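Local coordinates for protein NUDIX hydrolase (Alicyclobacillus acidocaldarius subsp. acidocaldarius, PDB 3QSJ) that probably hydrolyses phosphorus-containing acid anhydrides as a Nudix-family enzyme and binds a calcium ion where magnesium or manganese would probably serve in catalysis, at residues L135-G140 and F156-G161; A11-I16 and V77-E82; N21-V26 and P181-L186; G40-P45 and G192-V197; D108-L113 and E166-G171. One frame throughout, in Å; residues are numbered along the deposited sequence.

Contact 1. Residues L135-G140 and F156-G161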
# COMPACT_ATOMS: atom_id res chain seq x y z
N LEU A 135 -9.04 -8.21 -5.60
CA LEU A 135 -8.81 -8.22 -4.12
C LEU A 135 -8.49 -6.80 -3.59
O LEU A 135 -8.41 -6.63 -2.38
CB LEU A 135 -7.69 -9.18 -3.78
CG LEU A 135 -8.06 -10.65 -3.95
CD1 LEU A 135 -6.81 -11.53 -3.66
CD2 LEU A 135 -9.19 -11.05 -3.00
N LEU A 136 -8.39 -5.80 -4.47
CA LEU A 136 -8.16 -4.41 -4.00
C LEU A 136 -9.34 -3.53 -4.28
O LEU A 136 -10.02 -3.74 -5.31
CB LEU A 136 -6.95 -3.76 -4.72
CG LEU A 136 -5.59 -4.01 -4.01
CD1 LEU A 136 -5.24 -5.56 -3.94
CD2 LEU A 136 -4.51 -3.36 -4.87
N ARG A 137 -9.60 -2.59 -3.38
CA ARG A 137 -10.64 -1.63 -3.54
C ARG A 137 -10.00 -0.24 -3.67
O ARG A 137 -9.23 0.17 -2.80
CB ARG A 137 -11.61 -1.68 -2.34
CG ARG A 137 -12.71 -0.65 -2.37
CD ARG A 137 -13.45 -0.54 -1.02
NE ARG A 137 -14.55 0.42 -1.13
CZ ARG A 137 -15.77 0.12 -1.56
NH1 ARG A 137 -16.07 -1.13 -1.91
NH2 ARG A 137 -16.70 1.09 -1.70
N ARG A 138 -10.35 0.51 -4.71
CA ARG A 138 -9.92 1.91 -4.79
C ARG A 138 -10.70 2.66 -3.71
O ARG A 138 -11.94 2.62 -3.70
CB ARG A 138 -10.21 2.50 -6.19
CG ARG A 138 -9.97 3.96 -6.19
CD ARG A 138 -10.06 4.62 -7.56
NE ARG A 138 -10.20 6.07 -7.41
CZ ARG A 138 -10.05 6.93 -8.43
NH1 ARG A 138 -9.71 6.49 -9.65
NH2 ARG A 138 -10.23 8.23 -8.24
N ILE A 139 -9.96 3.36 -2.78
CA ILE A 139 -10.64 4.11 -1.73
C ILE A 139 -10.39 5.61 -1.78
O ILE A 139 -11.01 6.37 -1.03
CB ILE A 139 -10.33 3.54 -0.35
CG1 ILE A 139 -8.79 3.59 -0.09
CG2 ILE A 139 -10.88 2.11 -0.27
CD1 ILE A 139 -8.42 3.19 1.39
N GLY A 140 -9.47 6.05 -2.63
CA GLY A 140 -9.30 7.49 -2.71
C GLY A 140 -8.26 7.93 -3.70
O GLY A 140 -7.48 7.12 -4.20
N PHE A 156 -5.13 5.54 -3.61
CA PHE A 156 -5.15 4.70 -2.41
C PHE A 156 -6.04 3.43 -2.69
O PHE A 156 -7.17 3.53 -3.16
CB PHE A 156 -5.81 5.49 -1.23
CG PHE A 156 -4.86 6.49 -0.63
CD1 PHE A 156 -4.20 6.21 0.55
CD2 PHE A 156 -4.51 7.65 -1.33
CE1 PHE A 156 -3.24 7.11 1.09
CE2 PHE A 156 -3.54 8.55 -0.79
CZ PHE A 156 -2.91 8.25 0.40
N PHE A 157 -5.53 2.28 -2.31
CA PHE A 157 -6.21 1.01 -2.44
C PHE A 157 -6.25 0.36 -1.08
O PHE A 157 -5.30 0.49 -0.25
CB PHE A 157 -5.46 0.08 -3.44
CG PHE A 157 -5.56 0.63 -4.83
CD1 PHE A 157 -6.68 0.37 -5.62
CD2 PHE A 157 -4.54 1.41 -5.36
CE1 PHE A 157 -6.76 0.88 -6.93
CE2 PHE A 157 -4.63 1.94 -6.65
CZ PHE A 157 -5.80 1.77 -7.38
N LEU A 158 -7.30 -0.41 -0.89
CA LEU A 158 -7.49 -1.18 0.34
C LEU A 158 -7.49 -2.69 0.00
O LEU A 158 -8.07 -3.08 -1.02
CB LEU A 158 -8.88 -0.79 0.92
CG LEU A 158 -9.27 -1.47 2.22
CD1 LEU A 158 -8.52 -0.79 3.41
CD2 LEU A 158 -10.79 -1.27 2.50
N CYS A 159 -6.93 -3.54 0.89
CA CYS A 159 -7.04 -5.00 0.76
C CYS A 159 -6.96 -5.59 2.12
O CYS A 159 -6.62 -4.91 3.10
CB CYS A 159 -6.02 -5.60 -0.19
SG CYS A 159 -4.33 -5.49 0.42
N VAL A 160 -7.36 -6.85 2.22
CA VAL A 160 -7.41 -7.50 3.53
C VAL A 160 -6.22 -8.46 3.63
O VAL A 160 -5.93 -9.21 2.68
CB VAL A 160 -8.75 -8.28 3.64
CG1 VAL A 160 -8.80 -9.05 4.97
CG2 VAL A 160 -9.90 -7.31 3.56
N GLY A 161 -5.52 -8.40 4.76
CA GLY A 161 -4.38 -9.28 5.00
C GLY A 161 -4.56 -10.08 6.28
O GLY A 161 -3.67 -10.09 7.12
O HOH W 1 -8.53 -8.14 -0.13
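Arg137 and Leu158 form a hydrogen-bonded pair in the antiparallel hairpin of strands 137-143 and 151-160, at one side of the mixed Nudix sheet. Their two backbone bonds, Arg137 N to Leu158 O at 2.9 Å and Leu158 N to Arg137 O at 2.8 Å, precede a non-hydrogen-bonded pair, Arg138 with Phe157. A classic beta bulge then shifts the register: Ile139 and Gly140 both lie opposite Phe156. The bond from Ile139 N to Phe156 O is short and nearly straight (2.8 Å, 170°), whereas that from Gly140 N to the same oxygen is weak, and Phe156 N returns a bond to Gly140 O.

The side chains divide between the two faces of the sheet. On one, Leu136 crosses Phe157 at about a right angle, its CD2 lying 3.8 Å from Phe157 CB, while the CB of Arg138 lies near Phe157 CE1; Ala76 of helix 72-87 touches both Leu136 and Phe157. Arg138 runs on, extended, to salt bridges with Asp69 and Asp72. On the other face, Leu158 packs against Ala216 and Met217 of helix 213-219, and Arg137 sends its guanidinium to the carbonyls of Met217 and Leu220. At the bulge, Ile139 holds CG1 between its backbone N and carbonyl carbon (chi1 60°), which brings CG1 to 3.7 Å from Phe156 CB and leaves CG2 3.7 Å from Leu158 CB.

Contact 2. Residues A11-I16 and V77-E82. With CA (calcium ion), chain B.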
# COMPACT_ATOMS: atom_id res chain seq x y z
N ALA A 11 1.05 5.49 -5.58
CA ALA A 11 -0.05 4.69 -5.02
C ALA A 11 0.37 4.13 -3.73
O ALA A 11 1.57 3.92 -3.45
CB ALA A 11 -0.44 3.55 -5.96
N THR A 12 -0.64 3.91 -2.90
CA THR A 12 -0.47 3.43 -1.54
C THR A 12 -1.43 2.29 -1.27
O THR A 12 -2.59 2.37 -1.67
CB THR A 12 -0.72 4.62 -0.58
OG1 THR A 12 0.26 5.62 -0.87
CG2 THR A 12 -0.49 4.21 0.85
N LEU A 13 -0.97 1.32 -0.46
CA LEU A 13 -1.80 0.16 -0.11
C LEU A 13 -2.09 0.17 1.36
O LEU A 13 -1.19 0.19 2.20
CB LEU A 13 -1.11 -1.17 -0.49
CG LEU A 13 -2.04 -2.39 -0.48
CD1 LEU A 13 -3.23 -2.17 -1.43
CD2 LEU A 13 -1.22 -3.67 -0.83
N VAL A 14 -3.40 0.06 1.68
CA VAL A 14 -3.87 0.07 3.06
C VAL A 14 -4.26 -1.38 3.29
O VAL A 14 -5.30 -1.84 2.78
CB VAL A 14 -5.07 1.04 3.21
CG1 VAL A 14 -5.55 1.10 4.67
CG2 VAL A 14 -4.71 2.45 2.70
N VAL A 15 -3.41 -2.09 4.04
CA VAL A 15 -3.63 -3.54 4.28
C VAL A 15 -4.23 -3.67 5.67
O VAL A 15 -3.60 -3.28 6.67
CB VAL A 15 -2.29 -4.32 4.16
CG1 VAL A 15 -2.54 -5.83 4.26
CG2 VAL A 15 -1.57 -3.98 2.84
N ILE A 16 -5.41 -4.24 5.74
CA ILE A 16 -6.12 -4.36 7.03
C ILE A 16 -6.52 -5.75 7.45
O ILE A 16 -6.50 -6.68 6.66
CB ILE A 16 -7.43 -3.51 6.96
CG1 ILE A 16 -8.47 -4.12 5.95
CG2 ILE A 16 -7.14 -2.04 6.72
CD1 ILE A 16 -9.90 -3.39 5.99
N VAL A 77 -1.20 -2.07 -9.07
CA VAL A 77 0.09 -2.77 -9.17
C VAL A 77 1.20 -1.98 -8.48
O VAL A 77 1.98 -2.57 -7.70
CB VAL A 77 0.42 -3.14 -10.64
CG1 VAL A 77 1.86 -3.66 -10.73
CG2 VAL A 77 -0.55 -4.25 -11.13
N THR A 78 1.26 -0.66 -8.70
CA THR A 78 2.27 0.19 -8.04
C THR A 78 2.17 -0.06 -6.55
O THR A 78 3.15 -0.29 -5.89
CB THR A 78 2.03 1.69 -8.38
OG1 THR A 78 2.14 1.87 -9.80
CG2 THR A 78 2.97 2.63 -7.55
N ALA A 79 0.96 -0.00 -6.02
CA ALA A 79 0.74 -0.19 -4.58
C ALA A 79 1.20 -1.56 -4.07
O ALA A 79 1.89 -1.64 -3.04
CB ALA A 79 -0.73 0.06 -4.25
N LEU A 80 0.87 -2.61 -4.82
CA LEU A 80 1.23 -4.00 -4.47
C LEU A 80 2.75 -4.16 -4.55
O LEU A 80 3.35 -4.80 -3.67
CB LEU A 80 0.52 -4.95 -5.42
CG LEU A 80 -0.97 -5.09 -5.11
CD1 LEU A 80 -1.73 -5.58 -6.36
CD2 LEU A 80 -1.18 -5.96 -3.86
N ARG A 81 3.36 -3.61 -5.57
CA ARG A 81 4.81 -3.74 -5.71
C ARG A 81 5.57 -3.06 -4.55
O ARG A 81 6.53 -3.62 -4.04
CB ARG A 81 5.30 -3.14 -7.06
CG ARG A 81 6.87 -3.10 -7.18
CD ARG A 81 7.38 -2.46 -8.50
NE ARG A 81 6.73 -1.16 -8.75
CZ ARG A 81 6.99 -0.03 -8.10
NH1 ARG A 81 7.93 0.00 -7.13
NH2 ARG A 81 6.33 1.08 -8.41
N GLU A 82 5.18 -1.82 -4.23
CA GLU A 82 5.81 -0.98 -3.20
C GLU A 82 5.65 -1.68 -1.84
O GLU A 82 6.59 -1.72 -1.04
CB GLU A 82 5.15 0.40 -3.19
CG GLU A 82 5.55 1.26 -4.38
CD GLU A 82 6.96 1.85 -4.35
OE1 GLU A 82 7.51 2.00 -3.23
OE2 GLU A 82 7.46 2.27 -5.42
CA CA B . 7.97 2.85 -1.08
O HOH W 2 9.14 4.38 -2.38
O HOH W 3 9.55 0.99 -1.56
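Ala79 sets its methyl group against the backbone of strand 11-16 where helix 72-87, the Nudix-box helix, packs on the central sheet of the alpha/beta/alpha sandwich. The short segments cross at -66° with their axes only 6.5 Å apart, an approach that the small side chains of Ala11 and Ala79 permit. Ala79 CB sits 3.8 Å from Thr12 C, with the CB atoms of Ala11 and Leu13 beside it. With Thr78 OG1 beside the backbone N (chi1 -61°), the methyl CG2 falls anti to N and reaches Ala11 CB at 3.9 Å, while OG1 serves Asp53 and the carbonyl of Ala74.

The side chains in this tight part meet through carbon atoms, and no hydrogen bond joins the segments. Toward Leu80 the packing thins to methyl against methyl, Leu13 CD2 to Leu80 CD2 at 3.8 Å, and Leu91 touches both leucines.

The contrast comes one turn along the helix, at a hydrated metal site. Glu82 starts out toward the strand, but its chain bends at chi2 (-75°) and carries OE1 to the calcium ion, which also holds two waters and is completed in part by the carbonyl of Gly46 and the carboxylate of Glu86. OE2 takes a salt bridge from Arg81, whose guanidinium is also held by Asp53, Glu85 and the carbonyl of Ala48. Arg81 NH1 approaches Glu82 OE2 at 2.9 Å from above the carboxylate plane.

Contact 3. Residues N21-V26 and P181-L186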
# COMPACT_ATOMS: atom_id res chain seq x y z
N ASN A 21 -10.28 -6.67 20.15
CA ASN A 21 -11.37 -5.79 20.62
C ASN A 21 -12.31 -5.38 19.50
O ASN A 21 -12.90 -4.29 19.55
CB ASN A 21 -10.80 -4.55 21.36
CG ASN A 21 -9.77 -4.89 22.40
OD1 ASN A 21 -8.63 -4.43 22.35
ND2 ASN A 21 -10.11 -5.75 23.32
N LYS A 22 -12.42 -6.24 18.44
CA LYS A 22 -13.28 -5.97 17.28
C LYS A 22 -12.95 -4.62 16.60
O LYS A 22 -13.85 -3.92 16.13
CB LYS A 22 -14.79 -6.11 17.62
CG LYS A 22 -15.20 -7.53 18.01
CD LYS A 22 -16.68 -7.62 18.36
CE LYS A 22 -17.15 -9.04 18.55
NZ LYS A 22 -17.25 -9.78 17.25
N ASP A 23 -11.67 -4.23 16.64
CA ASP A 23 -11.19 -3.03 15.96
C ASP A 23 -10.38 -3.46 14.73
O ASP A 23 -9.65 -4.43 14.81
CB ASP A 23 -10.29 -2.17 16.86
CG ASP A 23 -10.99 -1.53 18.05
OD1 ASP A 23 -12.19 -1.21 17.93
OD2 ASP A 23 -10.34 -1.34 19.10
N ILE A 24 -10.44 -2.67 13.65
CA ILE A 24 -9.60 -2.96 12.49
C ILE A 24 -8.15 -2.61 12.83
O ILE A 24 -7.88 -1.54 13.39
CB ILE A 24 -10.10 -2.16 11.27
CG1 ILE A 24 -11.50 -2.64 10.87
CG2 ILE A 24 -9.09 -2.29 10.11
CD1 ILE A 24 -12.27 -1.84 9.78
N GLU A 25 -7.22 -3.45 12.38
CA GLU A 25 -5.78 -3.21 12.49
C GLU A 25 -5.27 -3.01 11.09
O GLU A 25 -5.85 -3.55 10.15
CB GLU A 25 -5.08 -4.41 13.14
CG GLU A 25 -5.51 -4.48 14.58
CD GLU A 25 -5.11 -5.70 15.37
OE1 GLU A 25 -4.42 -6.58 14.79
OE2 GLU A 25 -5.45 -5.74 16.58
N VAL A 26 -4.14 -2.31 10.95
CA VAL A 26 -3.61 -1.91 9.62
C VAL A 26 -2.09 -1.95 9.65
O VAL A 26 -1.52 -1.72 10.72
CB VAL A 26 -4.18 -0.50 9.26
CG1 VAL A 26 -3.78 0.59 10.30
CG2 VAL A 26 -3.81 -0.08 7.84
N PRO A 181 -3.72 -1.23 15.71
CA PRO A 181 -5.14 -0.84 15.65
C PRO A 181 -5.17 0.59 15.07
O PRO A 181 -4.29 1.41 15.41
CB PRO A 181 -5.56 -0.82 17.12
CG PRO A 181 -4.58 -1.61 17.82
CD PRO A 181 -3.29 -1.49 17.11
N ALA A 182 -6.09 0.88 14.15
CA ALA A 182 -6.18 2.22 13.49
C ALA A 182 -6.47 3.34 14.51
O ALA A 182 -5.91 4.43 14.40
CB ALA A 182 -7.24 2.19 12.39
N ARG A 183 -7.27 3.04 15.56
CA ARG A 183 -7.59 4.00 16.66
C ARG A 183 -6.32 4.47 17.41
O ARG A 183 -6.16 5.69 17.67
CB ARG A 183 -8.57 3.32 17.63
CG ARG A 183 -9.37 4.29 18.49
CD ARG A 183 -10.36 3.54 19.38
NE ARG A 183 -11.34 2.77 18.60
CZ ARG A 183 -12.55 3.21 18.26
NH1 ARG A 183 -13.37 2.45 17.55
NH2 ARG A 183 -12.94 4.44 18.61
N ASP A 184 -5.43 3.51 17.78
CA ASP A 184 -4.15 3.73 18.49
C ASP A 184 -3.30 4.73 17.71
O ASP A 184 -2.86 5.74 18.25
CB ASP A 184 -3.34 2.40 18.58
CG ASP A 184 -3.53 1.49 19.78
OD1 ASP A 184 -4.62 1.55 20.40
OD2 ASP A 184 -2.62 0.65 20.05
N MSE A 185 -3.09 4.44 16.42
CA MSE A 185 -2.26 5.24 15.54
C MSE A 185 -2.84 6.63 15.32
O MSE A 185 -2.12 7.63 15.42
CB MSE A 185 -2.09 4.53 14.20
CG MSE A 185 -1.04 5.18 13.35
SE MSE A 185 0.61 5.51 14.32
CE MSE A 185 1.24 3.82 14.47
N LEU A 186 -4.14 6.70 15.13
CA LEU A 186 -4.84 7.98 14.96
C LEU A 186 -4.61 8.90 16.16
O LEU A 186 -4.26 10.07 15.96
CB LEU A 186 -6.36 7.75 14.75
CG LEU A 186 -7.19 9.03 14.45
CD1 LEU A 186 -6.60 9.84 13.26
CD2 LEU A 186 -8.62 8.71 14.22
O HOH W 4 -11.78 1.08 15.58
O HOH W 5 -9.18 0.55 14.80
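Strand 174-181, the antiparallel neighbour of strand 24-31 in the Nudix sheet, turns at its N-capping Pro181 into helix 182-190, and the helix start meets residues 21-26. Ala182 N, in the first turn, donates to Ile24 O, 3.1 Å away and nearly straight at 171°. A bridging water also donates to Ile24 O and accepts from Arg183 N, so one strand carbonyl serves two amides of the helix start, one directly and one through solvent.

Glu25 and Pro181 pair as antiparallel, non-hydrogen-bonded residues with diverging side chains. Their CA atoms stand just 4.0 Å apart, and Glu25 CG lies 3.8 Å from Pro181 CA. The Glu25 chain is extended beyond CG, carrying its carboxylate on to Arg17 and the amide of Ala20. On the inner side, Val26 CG1 and Ala182 CB make a looser apolar contact at 4.3 Å; Leu207 of helix 198-209 also packs on Ala182.

At the outer side, Asp23 and Arg183 cross at about a right angle, their flat groups turned 44° from one another. The salt bridge is long: Asp23 OD1 lies at the guanidinium edge, 3.9 Å from Arg183 NH1, with a water weakly bonded to both atoms.

Contact 4. Residues G40-P45 and G192-V197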
# COMPACT_ATOMS: atom_id res chain seq x y z
N GLY A 40 10.70 10.40 9.84
CA GLY A 40 9.88 10.14 11.03
C GLY A 40 8.40 10.07 10.74
O GLY A 40 7.62 9.83 11.66
N PHE A 41 7.99 10.35 9.53
CA PHE A 41 6.54 10.29 9.20
C PHE A 41 6.03 8.83 9.20
O PHE A 41 6.75 7.92 8.75
CB PHE A 41 6.24 10.90 7.83
CG PHE A 41 6.00 12.40 7.83
CD1 PHE A 41 4.80 12.92 7.35
CD2 PHE A 41 6.95 13.28 8.35
CE1 PHE A 41 4.58 14.31 7.34
CE2 PHE A 41 6.72 14.67 8.35
CZ PHE A 41 5.53 15.17 7.86
N VAL A 42 4.81 8.64 9.70
CA VAL A 42 4.17 7.33 9.63
C VAL A 42 3.33 7.36 8.36
O VAL A 42 2.85 8.43 7.95
CB VAL A 42 3.35 6.95 10.89
CG1 VAL A 42 4.28 6.76 12.11
CG2 VAL A 42 2.25 7.98 11.19
N ALA A 43 3.18 6.20 7.70
CA ALA A 43 2.41 6.08 6.49
C ALA A 43 2.08 4.62 6.20
O ALA A 43 2.42 3.70 6.95
CB ALA A 43 3.21 6.67 5.30
N PHE A 44 1.43 4.42 5.08
CA PHE A 44 1.19 3.07 4.63
C PHE A 44 2.23 2.80 3.53
O PHE A 44 2.77 3.74 2.94
CB PHE A 44 -0.23 2.95 4.03
CG PHE A 44 -1.32 3.44 4.97
CD1 PHE A 44 -1.56 2.81 6.19
CD2 PHE A 44 -2.08 4.56 4.63
CE1 PHE A 44 -2.51 3.31 7.07
CE2 PHE A 44 -3.03 5.06 5.52
CZ PHE A 44 -3.24 4.45 6.74
N PRO A 45 2.49 1.53 3.20
CA PRO A 45 3.43 1.24 2.11
C PRO A 45 2.97 1.84 0.80
O PRO A 45 1.76 1.89 0.54
CB PRO A 45 3.42 -0.32 2.04
CG PRO A 45 3.03 -0.75 3.44
CD PRO A 45 1.95 0.29 3.81
N GLY A 192 0.11 14.66 18.34
CA GLY A 192 1.35 15.28 17.90
C GLY A 192 2.61 14.47 18.15
O GLY A 192 3.71 14.95 17.86
N GLU A 193 2.46 13.23 18.64
CA GLU A 193 3.54 12.28 18.93
C GLU A 193 4.26 11.87 17.64
O GLU A 193 5.50 11.79 17.64
CB GLU A 193 2.98 11.01 19.61
CG GLU A 193 2.01 11.26 20.76
CD GLU A 193 1.74 10.11 21.70
OE1 GLU A 193 1.14 10.36 22.77
OE2 GLU A 193 2.14 8.96 21.39
N LEU A 194 3.50 11.62 16.57
CA LEU A 194 4.03 11.17 15.26
C LEU A 194 3.46 11.99 14.08
O LEU A 194 2.25 12.25 14.05
CB LEU A 194 3.73 9.67 15.02
CG LEU A 194 4.26 8.68 16.06
CD1 LEU A 194 3.48 7.43 16.02
CD2 LEU A 194 5.76 8.39 15.86
N PRO A 195 4.29 12.38 13.09
CA PRO A 195 3.75 13.15 11.98
C PRO A 195 3.16 12.24 10.91
O PRO A 195 3.63 11.11 10.70
CB PRO A 195 4.96 13.91 11.44
CG PRO A 195 6.16 13.27 12.08
CD PRO A 195 5.75 12.20 12.98
N ALA A 196 2.13 12.73 10.20
CA ALA A 196 1.52 11.99 9.08
C ALA A 196 0.90 12.99 8.08
O ALA A 196 0.46 14.05 8.50
CB ALA A 196 0.47 10.99 9.58
N VAL A 197 0.85 12.64 6.79
CA VAL A 197 0.20 13.50 5.79
C VAL A 197 -1.33 13.40 5.94
O VAL A 197 -1.81 12.41 6.48
CB VAL A 197 0.72 13.26 4.34
CG1 VAL A 197 2.22 13.48 4.28
CG2 VAL A 197 0.35 11.86 3.83
O HOH W 6 1.74 9.85 6.16
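Phe41 and Pro195 make the main side-chain contact between the start of strand 42-48 and the loop linking helices 182-190 and 198-209. Pro195 CB sits over the centre of the Phe41 ring, 3.7 Å from the centroid and 13° off the normal, a well-aligned CH-pi contact. The first torsion of Phe41 sets this up: CG stands anti to the carbonyl carbon and beside the backbone N (chi1 -87°), swinging the ring alongside the loop. The same ring runs on past Ala196 to Val197, whose CG1 lies 4.0 Å from Phe41 CE1, with the two side chains crossing at about a right angle. Pro195 CD also touches Gly40 O at 3.3 Å.

In one of its two modelled conformers, Val42 divides its branches between two neighbours. There CG1, anti to the carbonyl carbon (chi1 -67°), meets Leu194 CD1 at 4.0 Å, while CG2 turns to the methyl of Ala196 at 3.8 Å from its CB. Both patches are backed by helix 182-190: Ile189 touches Val42 and Ala196, and Met185 touches Leu194.

Between these side chains the backbones are tied by one direct bond, Val42 N to Pro195 O at 2.9 Å. A water continues the link, donating to Val42 O and accepting from Val197 N, the residue at the N-cap position of helix 198-209. The arrangement is a largely apolar surface contact that holds an interhelical loop of the Nudix alpha/beta/alpha sandwich against the first residues of a sheet strand.

Contact 5. Residues D108-L113 and E166-G171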
# COMPACT_ATOMS: atom_id res chain seq x y z
N ASP A 108 16.14 -12.77 0.62
CA ASP A 108 16.88 -12.58 -0.65
C ASP A 108 15.99 -12.13 -1.80
O ASP A 108 16.43 -11.35 -2.63
CB ASP A 108 17.64 -13.84 -1.05
CG ASP A 108 19.08 -13.92 -0.54
OD1 ASP A 108 19.51 -13.00 0.20
OD2 ASP A 108 19.77 -14.90 -0.90
N GLU A 109 14.74 -12.61 -1.86
CA GLU A 109 13.81 -12.21 -2.93
C GLU A 109 13.38 -10.80 -2.65
O GLU A 109 13.29 -10.01 -3.57
CB GLU A 109 12.58 -13.13 -2.97
CG GLU A 109 12.94 -14.60 -3.21
CD GLU A 109 11.78 -15.55 -3.16
OE1 GLU A 109 11.05 -15.55 -2.14
OE2 GLU A 109 11.60 -16.31 -4.14
N GLN A 110 13.12 -10.47 -1.36
CA GLN A 110 12.77 -9.06 -1.02
C GLN A 110 13.95 -8.16 -1.38
O GLN A 110 13.77 -7.10 -1.94
CB GLN A 110 12.38 -8.89 0.46
CG GLN A 110 11.96 -7.47 0.83
CD GLN A 110 11.56 -7.33 2.29
OE1 GLN A 110 11.68 -8.27 3.11
NE2 GLN A 110 11.07 -6.15 2.65
N ALA A 111 15.16 -8.58 -1.07
CA ALA A 111 16.35 -7.77 -1.40
C ALA A 111 16.43 -7.50 -2.91
O ALA A 111 16.66 -6.36 -3.32
CB ALA A 111 17.63 -8.47 -0.93
N ASP A 112 16.20 -8.56 -3.73
CA ASP A 112 16.18 -8.49 -5.20
C ASP A 112 15.08 -7.57 -5.72
O ASP A 112 15.29 -6.87 -6.70
CB ASP A 112 16.00 -9.90 -5.80
CG ASP A 112 17.27 -10.72 -5.82
OD1 ASP A 112 18.33 -10.19 -5.41
OD2 ASP A 112 17.21 -11.90 -6.23
N LEU A 113 13.90 -7.56 -5.07
CA LEU A 113 12.81 -6.66 -5.49
C LEU A 113 13.17 -5.21 -5.20
O LEU A 113 12.75 -4.33 -5.94
CB LEU A 113 11.51 -6.98 -4.76
CG LEU A 113 10.78 -8.27 -5.01
CD1 LEU A 113 9.30 -8.09 -4.61
CD2 LEU A 113 10.85 -8.73 -6.45
N GLU A 166 4.02 -11.23 10.15
CA GLU A 166 4.62 -9.93 10.47
C GLU A 166 5.33 -9.27 9.27
O GLU A 166 5.97 -9.97 8.48
CB GLU A 166 5.59 -10.06 11.68
CG GLU A 166 4.87 -10.59 12.93
CD GLU A 166 3.72 -9.73 13.43
OE1 GLU A 166 3.73 -8.50 13.19
OE2 GLU A 166 2.81 -10.28 14.09
N PRO A 167 5.27 -7.92 9.19
CA PRO A 167 6.02 -7.22 8.10
C PRO A 167 7.52 -7.39 8.37
O PRO A 167 7.94 -7.59 9.52
CB PRO A 167 5.61 -5.73 8.29
CG PRO A 167 5.22 -5.61 9.70
CD PRO A 167 4.60 -6.96 10.08
N ARG A 168 8.31 -7.41 7.31
CA ARG A 168 9.75 -7.59 7.44
C ARG A 168 10.38 -6.49 6.61
O ARG A 168 10.09 -6.38 5.41
CB ARG A 168 10.19 -8.93 6.92
CG ARG A 168 11.62 -9.28 7.37
CD ARG A 168 12.22 -10.53 6.72
NE ARG A 168 12.18 -10.40 5.26
CZ ARG A 168 11.62 -11.27 4.43
NH1 ARG A 168 11.15 -12.43 4.89
NH2 ARG A 168 11.60 -11.03 3.14
N LEU A 169 11.29 -5.75 7.24
CA LEU A 169 11.98 -4.66 6.58
C LEU A 169 13.19 -5.16 5.82
O LEU A 169 13.82 -6.15 6.21
CB LEU A 169 12.43 -3.61 7.63
CG LEU A 169 11.31 -2.98 8.47
CD1 LEU A 169 11.92 -1.96 9.49
CD2 LEU A 169 10.31 -2.27 7.55
N HIS A 170 13.58 -4.39 4.78
CA HIS A 170 14.80 -4.56 4.00
C HIS A 170 15.45 -3.19 3.99
O HIS A 170 14.78 -2.20 3.67
CB HIS A 170 14.53 -4.97 2.55
CG HIS A 170 15.79 -4.94 1.73
ND1 HIS A 170 16.73 -5.96 1.83
CD2 HIS A 170 16.30 -3.96 0.94
CE1 HIS A 170 17.76 -5.58 1.08
NE2 HIS A 170 17.57 -4.37 0.54
N GLY A 171 16.74 -3.13 4.27
CA GLY A 171 17.41 -1.84 4.18
C GLY A 171 17.06 -0.88 5.30
O GLY A 171 16.36 -1.26 6.25
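Gln110 and Arg168 exchange hydrogen bonds in both directions between helix 107-113 and the loop that precedes strand 174-181. Arg168 NH2 donates to Gln110 OE1 at 2.8 Å, and the weak bond from NE puts a second donor on the same oxygen. In return Gln110 NE2 reaches Arg168 O at 2.9 Å (160°), with the acceptor close to the amide plane. Amide and guanidinium planes stand 48° apart. The glutamine is fully extended, CG anti to the backbone N, while the arginine bends at chi3 (56°) and folds its guanidinium back to the amide oxygen.

One residue on in the helix and two on in the loop, the His170 ring lies against Ala111. Ala111 CA stands over one ring face, 3.9 Å from the centroid and offset toward the rim, and Ala111 CB approaches His170 CE1 at 3.5 Å. His170 CB meanwhile lies 3.7 Å from Gln110 NE2.

Second partners fix both polar groups: Gln110 NE2 also bonds to the carbonyl of Glu85, and Arg168 NH2 to that of Leu105. Through Glu85 the network meets the end of helix 72-87, the helix that supplies Glu82 and Glu86 to the calcium site, so it borders the metal-binding centre of the Nudix fold.

In the fold
Contacts 1 and 2 form the buried centre and share the sheet: strands 151-160 and 7-18 are neighbours, and Phe157 O accepts a probable hydrogen bond from Val14 N. Contact 1 relies on backbone pairing, contact 2 on apolar helix-to-sheet packing that ends at the metal. Contact 3 is partly buried and contact 4 lies at the surface, where helix 182-190 and the loop after it meet strands 24-31 and 42-48; 3 is largely polar and 4 mainly apolar. They touch through Val26 on Phe44 and Met185 on Leu194. Contact 5, a polar surface contact outside the sheet, comes within about 5 Å of contact 2 (nearest atoms).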